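PDB 2PH5: homospermidine synthase from Legionella pneumophila subsp. pneumophila str. Philadelphia 1, which binds NAD and probably catalyses the NAD-dependent formation of the polyamine homospermidine. Local coordinates for residues 104-108 and 147-151; 13-17 and 80-84; 402-406 and 425-430; 295-299 and 416-420; 73-78 and 98-102. All coordinates share one frame; numbering follows the deposited sequence.

Contact 1: residues 104-108 and 147-151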
# COMPACT_ATOMS: atom_id res chain seq x y z
N ASN A 104 31.29 23.91 21.85
CA ASN A 104 32.47 23.66 22.67
C ASN A 104 33.19 24.97 22.98
O ASN A 104 33.55 25.24 24.12
CB ASN A 104 33.43 22.71 21.96
CG ASN A 104 34.67 22.42 22.77
OD1 ASN A 104 34.60 21.84 23.86
ND2 ASN A 104 35.83 22.83 22.26
N GLN A 105 33.39 25.77 21.94
CA GLN A 105 34.06 27.06 22.06
C GLN A 105 33.33 27.92 23.08
O GLN A 105 33.94 28.65 23.86
CB GLN A 105 34.07 27.78 20.70
CG GLN A 105 34.85 27.05 19.61
CD GLN A 105 34.65 27.65 18.21
OE1 GLN A 105 35.36 27.28 17.27
NE2 GLN A 105 33.68 28.55 18.07
N LYS A 106 32.00 27.83 23.07
CA LYS A 106 31.19 28.62 23.98
C LYS A 106 31.00 27.94 25.32
O LYS A 106 30.42 28.52 26.24
CB LYS A 106 29.83 28.89 23.32
CG LYS A 106 29.68 30.29 22.74
CD LYS A 106 30.81 30.71 21.81
CE LYS A 106 30.63 32.16 21.39
NZ LYS A 106 30.44 33.01 22.60
N GLY A 107 31.51 26.72 25.44
CA GLY A 107 31.38 25.97 26.67
C GLY A 107 29.94 25.54 26.92
O GLY A 107 29.56 25.28 28.07
N ALA A 108 29.13 25.46 25.86
CA ALA A 108 27.73 25.05 26.00
C ALA A 108 27.46 23.59 25.62
O ALA A 108 28.17 23.01 24.81
CB ALA A 108 26.84 25.98 25.17
N LYS A 147 38.89 16.18 20.82
CA LYS A 147 39.16 17.56 20.40
C LYS A 147 38.33 18.55 21.21
O LYS A 147 38.78 19.65 21.52
CB LYS A 147 38.87 17.74 18.90
CG LYS A 147 40.04 17.41 17.97
CD LYS A 147 40.43 15.95 18.02
CE LYS A 147 41.67 15.69 17.18
NZ LYS A 147 42.10 14.26 17.24
N THR A 148 37.11 18.14 21.55
CA THR A 148 36.22 18.99 22.33
C THR A 148 36.12 18.42 23.74
O THR A 148 36.35 17.24 23.96
CB THR A 148 34.82 19.05 21.71
OG1 THR A 148 34.29 17.73 21.58
CG2 THR A 148 34.89 19.70 20.34
N GLN A 149 35.76 19.28 24.69
CA GLN A 149 35.63 18.90 26.09
C GLN A 149 34.16 18.76 26.47
O GLN A 149 33.75 17.76 27.05
CB GLN A 149 36.31 19.95 26.97
CG GLN A 149 37.13 19.40 28.14
CD GLN A 149 36.38 19.39 29.46
OE1 GLN A 149 35.94 20.43 29.95
NE2 GLN A 149 36.23 18.20 30.05
N LYS A 150 33.38 19.78 26.14
CA LYS A 150 31.95 19.81 26.45
C LYS A 150 31.18 18.66 25.80
O LYS A 150 31.47 18.27 24.67
CB LYS A 150 31.37 21.16 26.04
CG LYS A 150 31.62 22.25 27.07
CD LYS A 150 30.88 21.90 28.34
CE LYS A 150 31.18 22.85 29.45
NZ LYS A 150 30.42 22.42 30.65
N THR A 151 30.20 18.13 26.52
CA THR A 151 29.41 17.00 26.04
C THR A 151 28.49 17.34 24.87
O THR A 151 27.81 18.37 24.85
CB THR A 151 28.55 16.40 27.18
OG1 THR A 151 29.42 15.93 28.21
CG2 THR A 151 27.71 15.24 26.67
O HOH W 1 28.56 20.65 23.41
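Asn104 and Lys150 bring their backbones within 5.4 Å, CA to CA, where the last turn of a helix passes a loop, and the helix ends just beyond at Gly107 in a Schellman motif. The amide of Asn104 carries the polar part of the contact. With CG anti to the backbone N (chi1 -180°), it reaches across to the loop, and its OD1 is gripped by two successive backbone amides. Gln149 N donates to Asn104 OD1 at 2.9 Å from well above the carbonyl plane, whereas Lys150 N approaches the same OD1 at 3.3 Å within that plane. Thr148 packs obliquely against the amide, its CB 3.5 Å from Asn104 CG. The bent chain of Lys150 lies over Gly107: CG touches Gly107 CA at 3.7 Å, and CE comes to 3.2 Å from Gly107 O. A water lies 2.8 Å from both Ala108 O and Thr151 O, between the ends of the segments. Here a side-chain carbonyl at a helix C terminus holds the backbone of a neighbouring loop in a Rossmann domain: helix 96-106 gives way to strand 109-112, the loop runs into strand 152-153, and Thr148 and Thr151 rest on strand 415-416, at the sheet's rim.

Contact 2: residues 13-17 and 80-84; sequences KNRFV and TLEEN
Val17, on the first strand of a Rossmann fold, packs against Thr80 and Leu81 in the loop that leads to strand 86-89, its neighbour in the parallel sheet. This is the tight half of the contact. Val17 and Thr80 meet tip to tip, Val17 CG1 lying 3.7 Å from Thr80 CG2, while Leu81 crosses obliquely and sets CD2 3.6 Å from Val17 CG2. That CG2 also rests 3.5 Å from Thr80 O, so one valine branch fills the corner between a backbone carbonyl and a leucine methyl. Leu81 continues inward onto Leu87 and helix 96-106.

Toward solvent the grip slackens. Arg15 leaves the backbone with CG between N and the carbonyl carbon (chi1 61°) and bends twice before its guanidinium reaches Glu82. The resulting salt bridge is long, 3.5 Å from Arg15 NH2 to Glu82 OE2, although the two planar groups are only 26° from parallel. Asp85, just past the loop, is the main partner of Asn14 ND2 and also pairs with Arg15 NE in a salt bridge. What remains for Asn14 across the contact is a weak, strongly bent hydrogen bond, 3.1 Å from ND2 to Glu83 O.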
# COMPACT_ATOMS: atom_id res chain seq x y z
N LYS A 13 19.59 26.76 36.04
CA LYS A 13 19.87 28.19 36.11
C LYS A 13 20.34 28.80 34.80
O LYS A 13 20.58 30.01 34.72
CB LYS A 13 20.92 28.45 37.21
CG LYS A 13 20.32 28.81 38.57
CD LYS A 13 19.57 30.15 38.51
CE LYS A 13 19.02 30.57 39.88
NZ LYS A 13 18.28 31.87 39.84
N ASN A 14 20.46 27.98 33.76
CA ASN A 14 20.89 28.49 32.46
C ASN A 14 19.76 28.62 31.46
O ASN A 14 18.60 28.76 31.83
CB ASN A 14 22.00 27.60 31.91
CG ASN A 14 23.32 27.86 32.59
OD1 ASN A 14 23.46 27.67 33.80
ND2 ASN A 14 24.30 28.33 31.82
N ARG A 15 20.09 28.59 30.18
CA ARG A 15 19.05 28.73 29.18
C ARG A 15 19.13 27.65 28.13
O ARG A 15 20.18 27.09 27.88
CB ARG A 15 19.13 30.11 28.53
CG ARG A 15 20.42 30.39 27.81
CD ARG A 15 21.16 31.59 28.40
NE ARG A 15 21.53 32.56 27.37
CZ ARG A 15 22.44 33.51 27.52
NH1 ARG A 15 23.10 33.63 28.67
NH2 ARG A 15 22.70 34.36 26.53
N PHE A 16 17.98 27.36 27.53
CA PHE A 16 17.89 26.35 26.48
C PHE A 16 17.73 27.03 25.13
O PHE A 16 16.75 27.75 24.91
CB PHE A 16 16.69 25.44 26.71
CG PHE A 16 16.93 24.37 27.74
CD1 PHE A 16 16.14 24.30 28.89
CD2 PHE A 16 17.91 23.41 27.55
CE1 PHE A 16 16.34 23.28 29.83
CE2 PHE A 16 18.12 22.39 28.49
CZ PHE A 16 17.33 22.33 29.62
N VAL A 17 18.69 26.84 24.23
CA VAL A 17 18.58 27.42 22.90
C VAL A 17 18.19 26.29 21.95
O VAL A 17 18.98 25.39 21.70
CB VAL A 17 19.92 28.03 22.38
CG1 VAL A 17 19.74 28.50 20.94
CG2 VAL A 17 20.36 29.20 23.26
N THR A 80 24.18 33.66 21.21
CA THR A 80 23.05 33.21 21.98
C THR A 80 23.44 32.17 23.03
O THR A 80 22.63 31.81 23.88
CB THR A 80 21.97 32.64 21.05
OG1 THR A 80 20.69 32.76 21.68
CG2 THR A 80 22.24 31.18 20.74
N LEU A 81 24.69 31.70 22.97
CA LEU A 81 25.19 30.69 23.91
C LEU A 81 26.27 31.16 24.89
O LEU A 81 27.31 31.67 24.48
CB LEU A 81 25.73 29.49 23.14
CG LEU A 81 24.70 28.64 22.41
CD1 LEU A 81 25.43 27.61 21.58
CD2 LEU A 81 23.75 28.00 23.41
N GLU A 82 26.02 30.95 26.18
CA GLU A 82 26.96 31.32 27.24
C GLU A 82 27.46 30.00 27.85
O GLU A 82 26.88 28.94 27.62
CB GLU A 82 26.26 32.16 28.31
CG GLU A 82 27.04 33.39 28.80
CD GLU A 82 26.84 34.62 27.90
OE1 GLU A 82 27.34 35.71 28.25
OE2 GLU A 82 26.17 34.48 26.85
N GLU A 83 28.53 30.06 28.63
CA GLU A 83 29.05 28.85 29.24
C GLU A 83 27.98 28.11 30.04
O GLU A 83 27.27 28.70 30.85
CB GLU A 83 30.27 29.18 30.11
CG GLU A 83 30.83 27.98 30.86
CD GLU A 83 32.34 28.04 31.02
OE1 GLU A 83 33.06 27.99 29.99
OE2 GLU A 83 32.81 28.14 32.18
N ASN A 84 27.86 26.80 29.80
CA ASN A 84 26.88 25.95 30.48
C ASN A 84 25.47 25.97 29.91
O ASN A 84 24.57 25.31 30.44
CB ASN A 84 26.82 26.28 31.97
CG ASN A 84 28.14 26.03 32.65
OD1 ASN A 84 28.69 24.93 32.56
ND2 ASN A 84 28.66 27.06 33.34

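Contact 3: residues 402-406 and 425-430; sequences SGIIW and YIIDIA
Ser402 stands where residues 402-406 come nearest to 425-430, its CA 5.6 Å from that of Ile426, in the packing of two helices beside a Rossmann-type parallel sheet. The axes of these short segments approach to 9.4 Å and run at 127°. Ser402 turns its CB toward the partner helix, and OG sits beside Ala430 CB at 3.4 Å. The hydroxyl is satisfied within its own helix by Ala398 O, which leaves it to act here as a small packing group, with Ile429 CG2 also close by.

Ile404 faces the other way, onto strand 86-89 of the sheet, while its neighbour Ile405, one turn on from Ser402, meets Ile429 tip to tip, CD1 to CG2 at 3.7 Å. Trp406 ends the segment and forms its aromatic part. The first torsion (chi1 -176°) carries the indole away from the backbone N, and the five-membered ring presents an edge to the face of Tyr425 in a T-shaped stack, with the planes at 89° and the centroids 4.7 Å apart. Beside this stack Ile426 CD1 touches Trp406 CB, and outside the two segments His410 stacks on the indole. The point of the T is Trp406 CD1, which hangs off-centre over the tyrosine ring, 3.4 Å from Tyr425 CE2.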
# COMPACT_ATOMS: atom_id res chain seq x y z
N SER A 402 15.40 12.81 28.00
CA SER A 402 16.21 11.96 28.88
C SER A 402 17.68 12.24 28.59
O SER A 402 18.48 12.42 29.51
CB SER A 402 15.93 10.48 28.63
OG SER A 402 14.57 10.16 28.77
N GLY A 403 18.02 12.27 27.31
CA GLY A 403 19.39 12.54 26.91
C GLY A 403 19.84 13.91 27.37
O GLY A 403 20.99 14.09 27.78
N ILE A 404 18.93 14.89 27.32
CA ILE A 404 19.25 16.24 27.75
C ILE A 404 19.58 16.23 29.24
O ILE A 404 20.54 16.85 29.67
CB ILE A 404 18.05 17.23 27.48
CG1 ILE A 404 17.86 17.42 25.97
CG2 ILE A 404 18.30 18.57 28.16
CD1 ILE A 404 16.68 18.32 25.58
N ILE A 405 18.78 15.52 30.03
CA ILE A 405 19.04 15.45 31.46
C ILE A 405 20.37 14.77 31.74
O ILE A 405 21.08 15.13 32.68
CB ILE A 405 17.94 14.67 32.20
CG1 ILE A 405 16.58 15.35 31.97
CG2 ILE A 405 18.26 14.62 33.70
CD1 ILE A 405 15.41 14.49 32.39
N TRP A 406 20.71 13.77 30.92
CA TRP A 406 21.95 13.04 31.10
C TRP A 406 23.15 13.95 30.88
O TRP A 406 24.09 13.95 31.66
CB TRP A 406 22.03 11.86 30.11
CG TRP A 406 23.25 11.00 30.31
CD1 TRP A 406 23.40 9.99 31.23
CD2 TRP A 406 24.50 11.11 29.63
NE1 TRP A 406 24.67 9.47 31.16
CE2 TRP A 406 25.37 10.14 30.19
CE3 TRP A 406 24.98 11.94 28.61
CZ2 TRP A 406 26.69 9.97 29.75
CZ3 TRP A 406 26.30 11.77 28.18
CH2 TRP A 406 27.14 10.79 28.75
N TYR A 425 19.77 4.39 32.94
CA TYR A 425 19.58 5.79 33.28
C TYR A 425 18.55 6.41 32.34
O TYR A 425 17.59 7.05 32.78
CB TYR A 425 20.90 6.53 33.13
CG TYR A 425 20.87 8.01 33.45
CD1 TYR A 425 21.47 8.49 34.61
CD2 TYR A 425 20.31 8.93 32.55
CE1 TYR A 425 21.53 9.86 34.88
CE2 TYR A 425 20.36 10.29 32.81
CZ TYR A 425 20.98 10.75 33.97
OH TYR A 425 21.08 12.10 34.21
N ILE A 426 18.77 6.21 31.04
CA ILE A 426 17.87 6.75 30.04
C ILE A 426 16.49 6.12 30.13
O ILE A 426 15.50 6.83 30.25
CB ILE A 426 18.48 6.59 28.59
CG1 ILE A 426 19.18 7.88 28.17
CG2 ILE A 426 17.38 6.36 27.55
CD1 ILE A 426 20.24 8.35 29.09
N ILE A 427 16.42 4.79 30.09
CA ILE A 427 15.14 4.10 30.15
C ILE A 427 14.27 4.44 31.36
O ILE A 427 13.04 4.50 31.23
CB ILE A 427 15.32 2.57 30.13
CG1 ILE A 427 16.01 2.14 28.84
CG2 ILE A 427 13.97 1.89 30.26
CD1 ILE A 427 15.28 2.56 27.59
N ASP A 428 14.89 4.65 32.51
CA ASP A 428 14.16 4.98 33.73
C ASP A 428 13.54 6.37 33.69
O ASP A 428 12.57 6.65 34.41
CB ASP A 428 15.06 4.87 34.97
CG ASP A 428 15.34 3.43 35.37
OD1 ASP A 428 14.42 2.58 35.25
OD2 ASP A 428 16.46 3.14 35.83
N ILE A 429 14.09 7.25 32.87
CA ILE A 429 13.56 8.60 32.76
C ILE A 429 12.48 8.68 31.70
O ILE A 429 11.47 9.37 31.87
CB ILE A 429 14.67 9.61 32.42
CG1 ILE A 429 15.75 9.58 33.51
CG2 ILE A 429 14.07 11.01 32.25
CD1 ILE A 429 16.89 10.57 33.30
N ALA A 430 12.69 7.94 30.61
CA ALA A 430 11.77 7.93 29.48
C ALA A 430 10.55 7.02 29.65
O ALA A 430 9.49 7.30 29.11
CB ALA A 430 12.53 7.52 28.23

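Contact 4: residues 295-299 and 416-420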
# COMPACT_ATOMS: atom_id res chain seq x y z
N GLU A 295 22.06 4.62 12.79
CA GLU A 295 22.49 3.70 13.84
C GLU A 295 22.62 2.23 13.41
O GLU A 295 22.63 1.34 14.26
CB GLU A 295 21.53 3.80 15.04
CG GLU A 295 22.21 4.20 16.35
CD GLU A 295 21.25 4.25 17.53
OE1 GLU A 295 21.72 4.50 18.66
OE2 GLU A 295 20.04 4.04 17.34
N THR A 296 22.71 1.98 12.11
CA THR A 296 22.86 0.61 11.64
C THR A 296 24.33 0.22 11.72
O THR A 296 24.68 -0.82 12.26
CB THR A 296 22.38 0.44 10.18
OG1 THR A 296 21.00 0.80 10.08
CG2 THR A 296 22.55 -1.00 9.73
N ILE A 297 25.19 1.08 11.18
CA ILE A 297 26.62 0.82 11.19
C ILE A 297 27.21 0.93 12.59
O ILE A 297 28.06 0.13 12.99
CB ILE A 297 27.36 1.78 10.26
CG1 ILE A 297 26.69 1.77 8.88
CG2 ILE A 297 28.83 1.40 10.18
CD1 ILE A 297 26.42 0.38 8.33
N SER A 298 26.76 1.94 13.33
CA SER A 298 27.25 2.16 14.69
C SER A 298 26.89 0.99 15.61
O SER A 298 27.70 0.56 16.42
CB SER A 298 26.68 3.47 15.24
OG SER A 298 25.26 3.45 15.24
N LEU A 299 25.67 0.48 15.49
CA LEU A 299 25.25 -0.64 16.33
C LEU A 299 25.99 -1.92 15.95
O LEU A 299 26.45 -2.65 16.81
CB LEU A 299 23.74 -0.88 16.22
CG LEU A 299 22.86 0.16 16.91
CD1 LEU A 299 21.39 -0.15 16.67
CD2 LEU A 299 23.18 0.17 18.39
N VAL A 416 29.61 12.24 22.26
CA VAL A 416 29.23 10.89 22.65
C VAL A 416 28.02 10.36 21.88
O VAL A 416 27.15 11.13 21.47
CB VAL A 416 28.93 10.81 24.18
CG1 VAL A 416 30.17 11.21 24.97
CG2 VAL A 416 27.77 11.70 24.54
N GLU A 417 27.99 9.05 21.67
CA GLU A 417 26.87 8.42 20.96
C GLU A 417 26.03 7.65 21.97
O GLU A 417 26.52 7.24 23.01
CB GLU A 417 27.39 7.47 19.89
CG GLU A 417 28.06 8.21 18.76
CD GLU A 417 28.48 7.30 17.63
OE1 GLU A 417 29.29 6.37 17.87
OE2 GLU A 417 27.99 7.51 16.49
N PRO A 418 24.74 7.45 21.66
CA PRO A 418 23.88 6.73 22.60
C PRO A 418 24.43 5.40 23.12
O PRO A 418 24.12 5.00 24.24
CB PRO A 418 22.56 6.59 21.83
CG PRO A 418 22.98 6.66 20.39
CD PRO A 418 24.03 7.73 20.40
N GLU A 419 25.26 4.72 22.32
CA GLU A 419 25.85 3.45 22.75
C GLU A 419 26.76 3.61 23.97
O GLU A 419 26.95 2.66 24.73
CB GLU A 419 26.64 2.80 21.62
CG GLU A 419 25.78 2.21 20.51
CD GLU A 419 25.40 3.22 19.46
OE1 GLU A 419 25.21 4.41 19.81
OE2 GLU A 419 25.28 2.83 18.28
N GLU A 420 27.32 4.80 24.13
CA GLU A 420 28.21 5.08 25.25
C GLU A 420 27.46 5.57 26.49
O GLU A 420 28.09 5.94 27.49
CB GLU A 420 29.23 6.14 24.83
CG GLU A 420 30.17 5.70 23.73
CD GLU A 420 30.85 6.88 23.07
OE1 GLU A 420 30.21 7.55 22.23
OE2 GLU A 420 32.03 7.16 23.41
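Ser298 and Glu419 make the hydrogen bond of this contact: Ser298 OG donates to Glu419 OE2 at 3.1 Å, on the syn lone pair of the carboxylate. A first torsion of 58° tucks the serine hydroxyl in over its own backbone, and Glu419 bends at its second torsion (86°) to bring the oxygen within range. A further polar bond braces the turn itself, from Glu417 N to Glu420 OE1 at 2.7 Å.

Both segments belong to the C-terminal family region. Helix 295-302 supplies one side, and residues 418-420 form a 3-10 turn directly after strand 415-416, the outermost strand of the Rossmann-type sheet, so the contact joins the two close to the NAD pocket.

Carboxylate oxygens also make van der Waals contacts with aliphatic carbons. Leu299 meets Glu419 at about a right angle, with Leu299 CD2 3.4 Å from Glu419 OE2, and Glu295 OE1 lies against the ring of Pro418.

Charge is the third element. Glu295 OE1 and Glu419 OE1 lie 3.7 Å apart, two like-charged groups coming from opposite directions with their carboxylate planes 85° apart. Glu295 has its main partner elsewhere, since OE2 accepts from Gly161 N near the start of helix 158-176, and Glu417 pairs with Arg138.

Contact 5: residues 73-78 and 98-102; sequences YLEVIG and ALIIL
Tyr73 offers the edge of its ring to Leu102, whose CD2 lies near the ring plane, 4.0 Å from Tyr73 CD1; one face of the same ring is covered by its sequence neighbour Leu74, whose CG is displaced toward the rim. Ala98 and Leu99 come in at a slant, and Ala98 CB is 3.8 Å from Tyr73 CZ. Trp118, from outside the segments, meets the ring with its plane inclined by about 55°.

The setting is the Rossmann fold. Helix 73-76 lies on the connection that carries the chain from edge strand 62-65 across to strand 86-89, and helix 96-106 follows that strand, so the contact packs neighbouring helices of the nucleotide-binding domain together. No hydrogen bond crosses it; the fit is made mainly by apolar side chains. A first torsion of 85° folds Tyr73 over its own main chain and turns the ring toward helix 96-106. The same ring touches Ile68, a residue that binds NAD, and Leu99 continues onto strands 86-89 and 109-112.

Leu102 is the wedge between the two helices. It swings its CG away from its own amide nitrogen (chi1 175°) and divides its branches: CD1 meets Leu74 CD2 at 3.6 Å, whereas CD2 lies close to Gly78 N and reaches Ile77 CG2 at 3.7 Å.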
# COMPACT_ATOMS: atom_id res chain seq x y z
N TYR A 73 26.03 31.69 11.08
CA TYR A 73 25.83 30.85 12.25
C TYR A 73 26.75 31.19 13.42
O TYR A 73 26.33 31.11 14.57
CB TYR A 73 25.97 29.37 11.88
CG TYR A 73 27.38 28.82 11.88
CD1 TYR A 73 27.93 28.24 13.03
CD2 TYR A 73 28.15 28.83 10.73
CE1 TYR A 73 29.21 27.69 13.03
CE2 TYR A 73 29.42 28.29 10.71
CZ TYR A 73 29.95 27.72 11.86
OH TYR A 73 31.20 27.15 11.80
N LEU A 74 27.99 31.58 13.14
CA LEU A 74 28.92 31.92 14.21
C LEU A 74 28.43 33.09 15.04
O LEU A 74 28.60 33.10 16.27
CB LEU A 74 30.31 32.23 13.66
CG LEU A 74 31.24 31.02 13.47
CD1 LEU A 74 32.64 31.48 13.05
CD2 LEU A 74 31.33 30.25 14.78
N GLU A 75 27.83 34.08 14.40
CA GLU A 75 27.35 35.24 15.13
C GLU A 75 25.94 35.06 15.67
O GLU A 75 25.69 35.32 16.85
CB GLU A 75 27.40 36.49 14.24
CG GLU A 75 27.03 37.77 14.97
CD GLU A 75 27.44 39.02 14.21
OE1 GLU A 75 27.19 40.14 14.72
OE2 GLU A 75 28.01 38.90 13.10
N VAL A 76 25.02 34.60 14.83
CA VAL A 76 23.64 34.40 15.26
C VAL A 76 23.52 33.40 16.41
O VAL A 76 22.94 33.71 17.45
CB VAL A 76 22.76 33.91 14.10
CG1 VAL A 76 21.34 33.70 14.57
CG2 VAL A 76 22.79 34.91 12.96
N ILE A 77 24.08 32.21 16.21
CA ILE A 77 24.04 31.15 17.22
C ILE A 77 25.05 31.41 18.33
O ILE A 77 24.76 31.21 19.51
CB ILE A 77 24.35 29.77 16.59
CG1 ILE A 77 23.36 29.47 15.46
CG2 ILE A 77 24.30 28.69 17.65
CD1 ILE A 77 21.91 29.41 15.90
N GLY A 78 26.24 31.87 17.95
CA GLY A 78 27.28 32.15 18.92
C GLY A 78 26.90 33.17 19.98
O GLY A 78 27.23 32.99 21.15
N ALA A 98 29.57 21.72 12.62
CA ALA A 98 29.82 23.14 12.83
C ALA A 98 29.20 23.60 14.15
O ALA A 98 29.84 24.33 14.91
CB ALA A 98 29.26 23.94 11.66
N LEU A 99 27.97 23.17 14.42
CA LEU A 99 27.28 23.54 15.66
C LEU A 99 28.00 22.96 16.89
O LEU A 99 28.14 23.63 17.91
CB LEU A 99 25.83 23.05 15.61
CG LEU A 99 24.64 23.93 15.19
CD1 LEU A 99 25.04 25.19 14.45
CD2 LEU A 99 23.73 23.07 14.36
N ILE A 100 28.44 21.71 16.77
CA ILE A 100 29.14 21.02 17.85
C ILE A 100 30.40 21.79 18.27
O ILE A 100 30.57 22.13 19.44
CB ILE A 100 29.49 19.58 17.41
CG1 ILE A 100 28.20 18.75 17.39
CG2 ILE A 100 30.58 18.99 18.32
CD1 ILE A 100 28.35 17.32 16.88
N ILE A 101 31.27 22.07 17.31
CA ILE A 101 32.50 22.82 17.57
C ILE A 101 32.16 24.16 18.23
O ILE A 101 32.74 24.51 19.26
CB ILE A 101 33.26 23.07 16.24
CG1 ILE A 101 33.84 21.75 15.74
CG2 ILE A 101 34.34 24.12 16.43
CD1 ILE A 101 34.17 21.75 14.27
N LEU A 102 31.23 24.89 17.64
CA LEU A 102 30.82 26.18 18.18
C LEU A 102 30.40 26.08 19.64
O LEU A 102 30.80 26.90 20.46
CB LEU A 102 29.66 26.76 17.36
CG LEU A 102 29.05 28.06 17.90
CD1 LEU A 102 30.12 29.16 17.98
CD2 LEU A 102 27.91 28.51 16.99

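From the N terminus, contact 2 opens first, and contact 5 opens at 73-78 before contact 2 closes at 80-84; contact 5 closes at 98-102, so the two cross. Contact 1 follows in series, closing the loop from helix 96-106, shared with contact 5, to the residues before strand 152-153; it meets contact 2 where Gly107 O lies near Asn84 N. These three tie together loops, helices and the first strand of the nucleotide-binding domain. Contact 4 closes a long loop of the C-terminal part, and contact 3, joining helix 391-408 to helix 423-430, crosses it. Trp406 touches Val416 of contact 4 and Thr151 of contact 1, while Phe16 packs on Ile404.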